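Local coordinates for protein endo-b-1,4-glucanase (PDB 1KS8) that probably hydrolyses internal beta-1,4-glucosidic linkages in cellulose and related beta-glucans, as a family 9 glycosyl hydrolase with an (alpha/alpha)6 fold, at residues K290-L295 and Q397-V402; M1-K6 and L339-R344. All coordinates share one frame; numbering follows the deposited sequence.

Contact 1. Residues K290-L295 and Q397-V402; sequences KTPKGL and QNDNYV
Asp-399 pushes its carboxylate into the type I beta turn that runs from Thr-291 to Gly-294, lying against Thr-291, Pro-292 and the base of Lys-293. Each carboxylate oxygen takes one bond from the turn. Thr-291 OG1 donates to Asp-399 OD1 at 2.7 Å, while Lys-293 N reaches Asp-399 OD2 at 3.0 Å; both donors arrive on the syn side, tilted somewhat out of the carboxylate plane. With chi1 of Thr-291 at 67°, OG1 sits between the backbone N and the carbonyl carbon. From there it can also accept from its own chain, Leu-295 N to Thr-291 OG1 being 3.1 Å; the hydroxyl thus accepts from the turn and donates to the acid. Since Tyr-337 OH also hydrogen-bonds to Asp-399 OD1, the carboxylate is held by three groups, two of them at OD1. Pro-292, with no N-H to offer, slides past it instead, CD lying 3.2 Å from Asp-399 OD2. Next to this, Thr-291 CA makes a C-H...O contact with Gln-397 O at 3.4 Å, which brings the two backbones together just before the acid. The extended chain of Lys-293 runs across the carboxylate with its methylenes, CG being 3.3 Å from Asp-399 OD2, and carries the amine on beyond it: NZ stays 5.6 Å from Asp-399 OD2, too far for a salt bridge. It bonds instead to Gly-342 O and to a water that donates to Asp-399 O. This is loop-to-loop packing at the surface. It joins the link between helices 271-286 and 303-319 to the loop preceding helix 408-411, with Tyr-337 of helix 324-341 beneath and Leu-295 turned down onto helices 303-319 and 324-341.

Contact 2. Residues M1-K6 and L339-R344; sequences MAYDYK and LGDGGR. Unlike the reference sequence in segment 1-6: Met-1 (reference Ala).
Leu-339 lays its CB over the middle of the Tyr-3 ring, a CH-pi contact 3.7 Å from the centroid and only 4° off the ring normal. Its CD1 reaches further, to 3.7 Å from Tyr-3 CB and likewise to 3.7 Å from Tyr-5 CE1, and this one methyl touches both tyrosines. The opposite face of the Tyr-3 ring has Met-1 CA above its rim; this methionine stands in place of the alanine of the reference sequence. Gly-340 follows, where the phenol oxygen leaves no room for a side chain: Tyr-3 OH comes within 3.1 Å of Gly-340 C, and the positive phi independently calls for glycine. In this (alpha/alpha)6 family 9 domain, the tyrosine comes from the chain just ahead of helix 5-18, N-capped by Asp-4, and lands on the last turn of helix 324-341, which is weakly bonded and widens into a pi-type turn. With CG anti to the carbonyl carbon (chi1 -81°), Asp-341 brings its carboxylate to the ring edge and takes the hydrogen bond from Tyr-3 OH on OD1 at 2.6 Å, on the anti side and well out of the carboxylate plane. A phenylalanine in place of Tyr-3 would probably leave Asp-341 OD1 without its hydroxyl mate and the ring edge without its polar tie to the helix end. The terminal amine, Met-1 N, stops 4.5 Å from Asp-341 OD1, beyond a salt bridge. Past Asp-341 the chain turns away, with Gly-343 N bonding back to Gly-340 O and Gly-343 itself breaking the helical path with positive phi.

Overall arrangement
Contact 1 is a surface joint between two loops, while contact 2, partly buried, fixes the chain start onto a helix end. They share a neighbour, helix 324-341: it supplies Tyr-337 under the first, and its last turn forms one side of the second. Their chemistry differs accordingly. In contact 1 a carboxylate gathers backbone and hydroxyl donors, with water at the margin; in contact 2 an aromatic face and leucine carbons do most of the packing and a single hydrogen bond closes the edge. Centres about 16 Å apart, the two also touch, through Lys-293 with Gly-342 and Tyr-401 against Arg-344.

Contact 1. Residues K290-L295 and Q397-V402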
ATOM      1  N   LYS A 290     -22.350  -5.433  -6.435  1.00 12.21           N
ATOM      2  CA  LYS A 290     -22.003  -6.079  -5.179  1.00 12.97           C
ATOM      3  C   LYS A 290     -22.289  -7.566  -5.293  1.00 12.37           C
ATOM      4  O   LYS A 290     -23.084  -7.986  -6.132  1.00 13.08           O
ATOM      5  CB  LYS A 290     -22.833  -5.489  -4.038  1.00 13.82           C
ATOM      6  CG  LYS A 290     -22.639  -3.995  -3.845  1.00 14.77           C
ATOM      7  CD  LYS A 290     -23.615  -3.426  -2.835  1.00 15.16           C
ATOM      8  CE  LYS A 290     -23.416  -1.925  -2.674  1.00 13.45           C
ATOM      9  NZ  LYS A 290     -23.683  -1.186  -3.944  1.00 11.86           N
ATOM     10  N   THR A 291     -21.626  -8.365  -4.465  1.00 11.18           N
ATOM     11  CA  THR A 291     -21.876  -9.798  -4.466  1.00 11.25           C
ATOM     12  C   THR A 291     -23.201  -9.961  -3.725  1.00 11.48           C
ATOM     13  O   THR A 291     -23.650  -9.038  -3.044  1.00 12.55           O
ATOM     14  CB  THR A 291     -20.785 -10.568  -3.697  1.00  9.96           C
ATOM     15  OG1 THR A 291     -20.855 -10.229  -2.305  1.00 11.38           O
ATOM     16  CG2 THR A 291     -19.401 -10.224  -4.243  1.00 11.64           C
ATOM     17  N   PRO A 292     -23.849 -11.127  -3.851  1.00 11.59           N
ATOM     18  CA  PRO A 292     -25.123 -11.329  -3.156  1.00 12.79           C
ATOM     19  C   PRO A 292     -25.017 -11.095  -1.648  1.00 13.15           C
ATOM     20  O   PRO A 292     -25.975 -10.660  -1.009  1.00 14.80           O
ATOM     21  CB  PRO A 292     -25.470 -12.776  -3.497  1.00 12.67           C
ATOM     22  CG  PRO A 292     -24.918 -12.920  -4.881  1.00 12.67           C
ATOM     23  CD  PRO A 292     -23.557 -12.255  -4.753  1.00 11.76           C
ATOM     24  N   LYS A 293     -23.846 -11.380  -1.083  1.00 12.54           N
ATOM     25  CA  LYS A 293     -23.643 -11.201   0.349  1.00 13.09           C
ATOM     26  C   LYS A 293     -23.228  -9.791   0.768  1.00 13.19           C
ATOM     27  O   LYS A 293     -22.930  -9.549   1.937  1.00 14.80           O
ATOM     28  CB  LYS A 293     -22.646 -12.242   0.870  1.00 13.45           C
ATOM     29  CG  LYS A 293     -23.222 -13.658   0.823  1.00 14.71           C
ATOM     30  CD  LYS A 293     -22.283 -14.700   1.405  1.00 14.98           C
ATOM     31  CE  LYS A 293     -22.942 -16.072   1.391  1.00 16.35           C
ATOM     32  NZ  LYS A 293     -22.066 -17.138   1.952  1.00 16.70           N
ATOM     33  N   GLY A 294     -23.203  -8.863  -0.186  1.00 13.15           N
ATOM     34  CA  GLY A 294     -22.889  -7.483   0.147  1.00 11.83           C
ATOM     35  C   GLY A 294     -21.515  -6.895  -0.103  1.00 10.92           C
ATOM     36  O   GLY A 294     -21.304  -5.714   0.176  1.00 11.16           O
ATOM     37  N   LEU A 295     -20.579  -7.682  -0.617  1.00 10.45           N
ATOM     38  CA  LEU A 295     -19.244  -7.159  -0.874  1.00 10.28           C
ATOM     39  C   LEU A 295     -19.198  -6.331  -2.155  1.00 10.14           C
ATOM     40  O   LEU A 295     -19.705  -6.756  -3.192  1.00 10.08           O
ATOM     41  CB  LEU A 295     -18.236  -8.308  -0.993  1.00 10.31           C
ATOM     42  CG  LEU A 295     -16.800  -7.911  -1.354  1.00 10.29           C
ATOM     43  CD1 LEU A 295     -16.149  -7.231  -0.161  1.00 11.87           C
ATOM     44  CD2 LEU A 295     -16.004  -9.146  -1.762  1.00 11.89           C
ATOM     45  N   GLN A 397     -17.480 -12.809  -7.917  1.00 11.95           N
ATOM     46  CA  GLN A 397     -18.678 -11.978  -7.874  1.00 12.80           C
ATOM     47  C   GLN A 397     -19.902 -12.627  -7.228  1.00 12.48           C
ATOM     48  O   GLN A 397     -20.898 -11.951  -6.967  1.00 12.49           O
ATOM     49  CB  GLN A 397     -19.028 -11.502  -9.285  1.00 15.32           C
ATOM     50  CG  GLN A 397     -19.446 -12.610 -10.234  1.00 18.40           C
ATOM     51  CD  GLN A 397     -19.701 -12.096 -11.638  1.00 23.10           C
ATOM     52  OE1 GLN A 397     -20.401 -11.102 -11.829  1.00 25.59           O
ATOM     53  NE2 GLN A 397     -19.137 -12.777 -12.630  1.00 23.64           N
ATOM     54  N   ASN A 398     -19.828 -13.928  -6.966  1.00 12.70           N
ATOM     55  CA  ASN A 398     -20.941 -14.635  -6.340  1.00 13.23           C
ATOM     56  C   ASN A 398     -20.560 -15.219  -4.984  1.00 12.36           C
ATOM     57  O   ASN A 398     -21.179 -16.177  -4.515  1.00 12.98           O
ATOM     58  CB  ASN A 398     -21.457 -15.743  -7.262  1.00 15.14           C
ATOM     59  CG  ASN A 398     -22.152 -15.196  -8.493  1.00 17.59           C
ATOM     60  OD1 ASN A 398     -23.094 -14.412  -8.386  1.00 20.36           O
ATOM     61  ND2 ASN A 398     -21.694 -15.610  -9.670  1.00 20.77           N
ATOM     62  N   ASP A 399     -19.536 -14.636  -4.365  1.00 11.35           N
ATOM     63  CA  ASP A 399     -19.057 -15.062  -3.047  1.00 12.21           C
ATOM     64  C   ASP A 399     -18.469 -16.472  -3.011  1.00 13.48           C
ATOM     65  O   ASP A 399     -18.385 -17.083  -1.945  1.00 14.81           O
ATOM     66  CB  ASP A 399     -20.189 -14.965  -2.018  1.00 11.12           C
ATOM     67  CG  ASP A 399     -20.772 -13.569  -1.916  1.00 11.43           C
ATOM     68  OD1 ASP A 399     -20.038 -12.634  -1.533  1.00 10.69           O
ATOM     69  OD2 ASP A 399     -21.972 -13.404  -2.219  1.00 11.96           O
ATOM     70  N   ASN A 400     -18.063 -16.987  -4.166  1.00 12.85           N
ATOM     71  CA  ASN A 400     -17.484 -18.328  -4.248  1.00 13.20           C
ATOM     72  C   ASN A 400     -15.974 -18.237  -4.086  1.00 12.06           C
ATOM     73  O   ASN A 400     -15.345 -17.305  -4.584  1.00 11.27           O
ATOM     74  CB  ASN A 400     -17.838 -18.968  -5.589  1.00 15.29           C
ATOM     75  CG  ASN A 400     -19.321 -19.260  -5.717  1.00 18.97           C
ATOM     76  OD1 ASN A 400     -19.857 -19.332  -6.823  1.00 24.07           O
ATOM     77  ND2 ASN A 400     -19.990 -19.439  -4.584  1.00 19.62           N
ATOM     78  N   TYR A 401     -15.392 -19.214  -3.399  1.00 10.95           N
ATOM     79  CA  TYR A 401     -13.958 -19.205  -3.148  1.00 10.50           C
ATOM     80  C   TYR A 401     -13.404 -20.571  -2.753  1.00 10.89           C
ATOM     81  O   TYR A 401     -14.039 -21.323  -2.012  1.00 11.13           O
ATOM     82  CB  TYR A 401     -13.655 -18.204  -2.028  1.00 10.81           C
ATOM     83  CG  TYR A 401     -12.241 -18.247  -1.501  1.00  9.49           C
ATOM     84  CD1 TYR A 401     -11.218 -17.526  -2.116  1.00  9.18           C
ATOM     85  CD2 TYR A 401     -11.921 -19.024  -0.387  1.00 10.26           C
ATOM     86  CE1 TYR A 401      -9.911 -17.577  -1.632  1.00  9.10           C
ATOM     87  CE2 TYR A 401     -10.622 -19.086   0.101  1.00 10.05           C
ATOM     88  CZ  TYR A 401      -9.620 -18.362  -0.524  1.00  8.70           C
ATOM     89  OH  TYR A 401      -8.331 -18.437  -0.036  1.00  9.44           O
ATOM     90  N   VAL A 402     -12.208 -20.870  -3.253  1.00 12.29           N
ATOM     91  CA  VAL A 402     -11.503 -22.107  -2.945  1.00 13.28           C
ATOM     92  C   VAL A 402     -10.060 -21.710  -2.638  1.00 11.96           C
ATOM     93  O   VAL A 402      -9.420 -21.010  -3.418  1.00 13.66           O
ATOM     94  CB  VAL A 402     -11.519 -23.097  -4.132  1.00 14.88           C
ATOM     95  CG1 VAL A 402     -10.672 -24.319  -3.801  1.00 18.20           C
ATOM     96  CG2 VAL A 402     -12.949 -23.520  -4.433  1.00 18.61           C
TER
HETATM   97  O   HOH W   1     -19.996 -17.689   0.171  1.00 30.05           O

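Contact 2. Residues M1-K6 and L339-R344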
ATOM      1  N   MET A   1     -19.845 -12.075  14.246  1.00 43.40           N
ATOM      2  CA  MET A   1     -19.654 -10.613  14.474  1.00 42.67           C
ATOM      3  C   MET A   1     -18.737 -10.365  15.666  1.00 40.34           C
ATOM      4  O   MET A   1     -18.009 -11.260  16.099  1.00 41.15           O
ATOM      5  CB  MET A   1     -21.004  -9.936  14.718  1.00 45.59           C
ATOM      6  CG  MET A   1     -21.757 -10.466  15.929  1.00 48.66           C
ATOM      7  SD  MET A   1     -23.255  -9.524  16.280  1.00 51.92           S
ATOM      8  CE  MET A   1     -22.617  -8.302  17.430  1.00 51.62           C
ATOM      9  N   ALA A   2     -18.783  -9.145  16.193  1.00 36.63           N
ATOM     10  CA  ALA A   2     -17.963  -8.764  17.337  1.00 30.66           C
ATOM     11  C   ALA A   2     -16.488  -9.024  17.056  1.00 26.80           C
ATOM     12  O   ALA A   2     -15.834  -9.787  17.769  1.00 26.99           O
ATOM     13  CB  ALA A   2     -18.406  -9.537  18.572  1.00 31.83           C
ATOM     14  N   TYR A   3     -15.967  -8.382  16.015  1.00 20.40           N
ATOM     15  CA  TYR A   3     -14.568  -8.549  15.638  1.00 16.23           C
ATOM     16  C   TYR A   3     -13.629  -7.665  16.450  1.00 14.15           C
ATOM     17  O   TYR A   3     -13.944  -6.514  16.756  1.00 14.37           O
ATOM     18  CB  TYR A   3     -14.381  -8.245  14.148  1.00 13.67           C
ATOM     19  CG  TYR A   3     -15.119  -9.188  13.230  1.00 11.16           C
ATOM     20  CD1 TYR A   3     -14.803 -10.546  13.191  1.00 10.99           C
ATOM     21  CD2 TYR A   3     -16.140  -8.725  12.404  1.00 11.55           C
ATOM     22  CE1 TYR A   3     -15.491 -11.421  12.348  1.00 12.56           C
ATOM     23  CE2 TYR A   3     -16.834  -9.590  11.562  1.00 12.51           C
ATOM     24  CZ  TYR A   3     -16.505 -10.934  11.539  1.00 12.85           C
ATOM     25  OH  TYR A   3     -17.203 -11.792  10.718  1.00 15.42           O
ATOM     26  N   ASP A   4     -12.470  -8.219  16.787  1.00 12.65           N
ATOM     27  CA  ASP A   4     -11.449  -7.507  17.549  1.00 11.81           C
ATOM     28  C   ASP A   4     -10.597  -6.723  16.551  1.00 11.47           C
ATOM     29  O   ASP A   4      -9.529  -7.185  16.141  1.00 10.54           O
ATOM     30  CB  ASP A   4     -10.574  -8.519  18.291  1.00 13.37           C
ATOM     31  CG  ASP A   4      -9.622  -7.868  19.272  1.00 14.71           C
ATOM     32  OD1 ASP A   4      -9.417  -6.638  19.191  1.00 15.54           O
ATOM     33  OD2 ASP A   4      -9.069  -8.602  20.122  1.00 16.64           O
ATOM     34  N   TYR A   5     -11.068  -5.541  16.164  1.00 10.82           N
ATOM     35  CA  TYR A   5     -10.348  -4.717  15.194  1.00 10.20           C
ATOM     36  C   TYR A   5      -8.941  -4.365  15.649  1.00 10.57           C
ATOM     37  O   TYR A   5      -8.034  -4.244  14.828  1.00  9.93           O
ATOM     38  CB  TYR A   5     -11.125  -3.431  14.895  1.00  9.39           C
ATOM     39  CG  TYR A   5     -12.506  -3.674  14.341  1.00  9.90           C
ATOM     40  CD1 TYR A   5     -12.689  -4.346  13.131  1.00  9.50           C
ATOM     41  CD2 TYR A   5     -13.635  -3.253  15.037  1.00 11.50           C
ATOM     42  CE1 TYR A   5     -13.961  -4.596  12.633  1.00  9.62           C
ATOM     43  CE2 TYR A   5     -14.910  -3.497  14.550  1.00 11.25           C
ATOM     44  CZ  TYR A   5     -15.069  -4.170  13.350  1.00 10.29           C
ATOM     45  OH  TYR A   5     -16.336  -4.426  12.888  1.00 11.10           O
ATOM     46  N   LYS A   6      -8.756  -4.187  16.952  1.00  9.74           N
ATOM     47  CA  LYS A   6      -7.432  -3.868  17.469  1.00 10.06           C
ATOM     48  C   LYS A   6      -6.459  -4.988  17.124  1.00  9.21           C
ATOM     49  O   LYS A   6      -5.333  -4.733  16.700  1.00  9.91           O
ATOM     50  CB  LYS A   6      -7.474  -3.677  18.985  1.00 10.89           C
ATOM     51  CG  LYS A   6      -8.212  -2.433  19.442  1.00 13.27           C
ATOM     52  CD  LYS A   6      -8.193  -2.319  20.962  1.00 15.26           C
ATOM     53  CE  LYS A   6      -8.863  -1.038  21.430  1.00 20.57           C
ATOM     54  NZ  LYS A   6     -10.298  -0.976  21.041  1.00 24.23           N
ATOM     55  N   LEU A 339     -13.409  -9.906   7.213  1.00  8.89           N
ATOM     56  CA  LEU A 339     -13.130 -10.600   8.465  1.00  9.14           C
ATOM     57  C   LEU A 339     -13.962 -11.855   8.691  1.00  9.00           C
ATOM     58  O   LEU A 339     -13.647 -12.647   9.578  1.00  9.65           O
ATOM     59  CB  LEU A 339     -13.304  -9.644   9.650  1.00  9.40           C
ATOM     60  CG  LEU A 339     -12.454  -8.369   9.607  1.00 10.66           C
ATOM     61  CD1 LEU A 339     -12.657  -7.577  10.892  1.00  9.88           C
ATOM     62  CD2 LEU A 339     -10.986  -8.726   9.430  1.00 12.87           C
ATOM     63  N   GLY A 340     -15.026 -12.041   7.912  1.00  8.75           N
ATOM     64  CA  GLY A 340     -15.823 -13.244   8.077  1.00  9.98           C
ATOM     65  C   GLY A 340     -17.334 -13.187   7.932  1.00 10.46           C
ATOM     66  O   GLY A 340     -17.974 -14.234   7.942  1.00 11.06           O
ATOM     67  N   ASP A 341     -17.918 -12.003   7.783  1.00 11.14           N
ATOM     68  CA  ASP A 341     -19.373 -11.921   7.669  1.00 12.27           C
ATOM     69  C   ASP A 341     -19.967 -12.625   6.451  1.00 13.94           C
ATOM     70  O   ASP A 341     -21.171 -12.880   6.402  1.00 17.27           O
ATOM     71  CB  ASP A 341     -19.825 -10.459   7.707  1.00 14.43           C
ATOM     72  CG  ASP A 341     -19.891  -9.914   9.121  1.00 16.21           C
ATOM     73  OD1 ASP A 341     -19.445 -10.618  10.052  1.00 19.17           O
ATOM     74  OD2 ASP A 341     -20.392  -8.784   9.305  1.00 22.20           O
ATOM     75  N   GLY A 342     -19.123 -12.949   5.478  1.00 14.42           N
ATOM     76  CA  GLY A 342     -19.599 -13.629   4.289  1.00 16.09           C
ATOM     77  C   GLY A 342     -19.565 -15.142   4.419  1.00 16.88           C
ATOM     78  O   GLY A 342     -19.901 -15.857   3.473  1.00 18.59           O
ATOM     79  N   GLY A 343     -19.153 -15.636   5.584  1.00 15.29           N
ATOM     80  CA  GLY A 343     -19.098 -17.073   5.793  1.00 14.42           C
ATOM     81  C   GLY A 343     -17.748 -17.587   6.256  1.00 13.25           C
ATOM     82  O   GLY A 343     -17.662 -18.617   6.926  1.00 14.50           O
ATOM     83  N   ARG A 344     -16.688 -16.875   5.892  1.00 11.58           N
ATOM     84  CA  ARG A 344     -15.338 -17.258   6.281  1.00 10.75           C
ATOM     85  C   ARG A 344     -14.441 -16.037   6.220  1.00  9.63           C
ATOM     86  O   ARG A 344     -14.740 -15.066   5.525  1.00 10.23           O
ATOM     87  CB  ARG A 344     -14.786 -18.339   5.344  1.00 11.33           C
ATOM     88  CG  ARG A 344     -14.468 -17.847   3.935  1.00 11.91           C
ATOM     89  CD  ARG A 344     -14.053 -18.996   3.027  1.00 12.01           C
ATOM     90  NE  ARG A 344     -12.795 -19.605   3.449  1.00 13.74           N
ATOM     91  CZ  ARG A 344     -12.279 -20.705   2.907  1.00 13.79           C
ATOM     92  NH1 ARG A 344     -12.914 -21.324   1.922  1.00 13.86           N
ATOM     93  NH2 ARG A 344     -11.123 -21.183   3.348  1.00 13.26           N
TER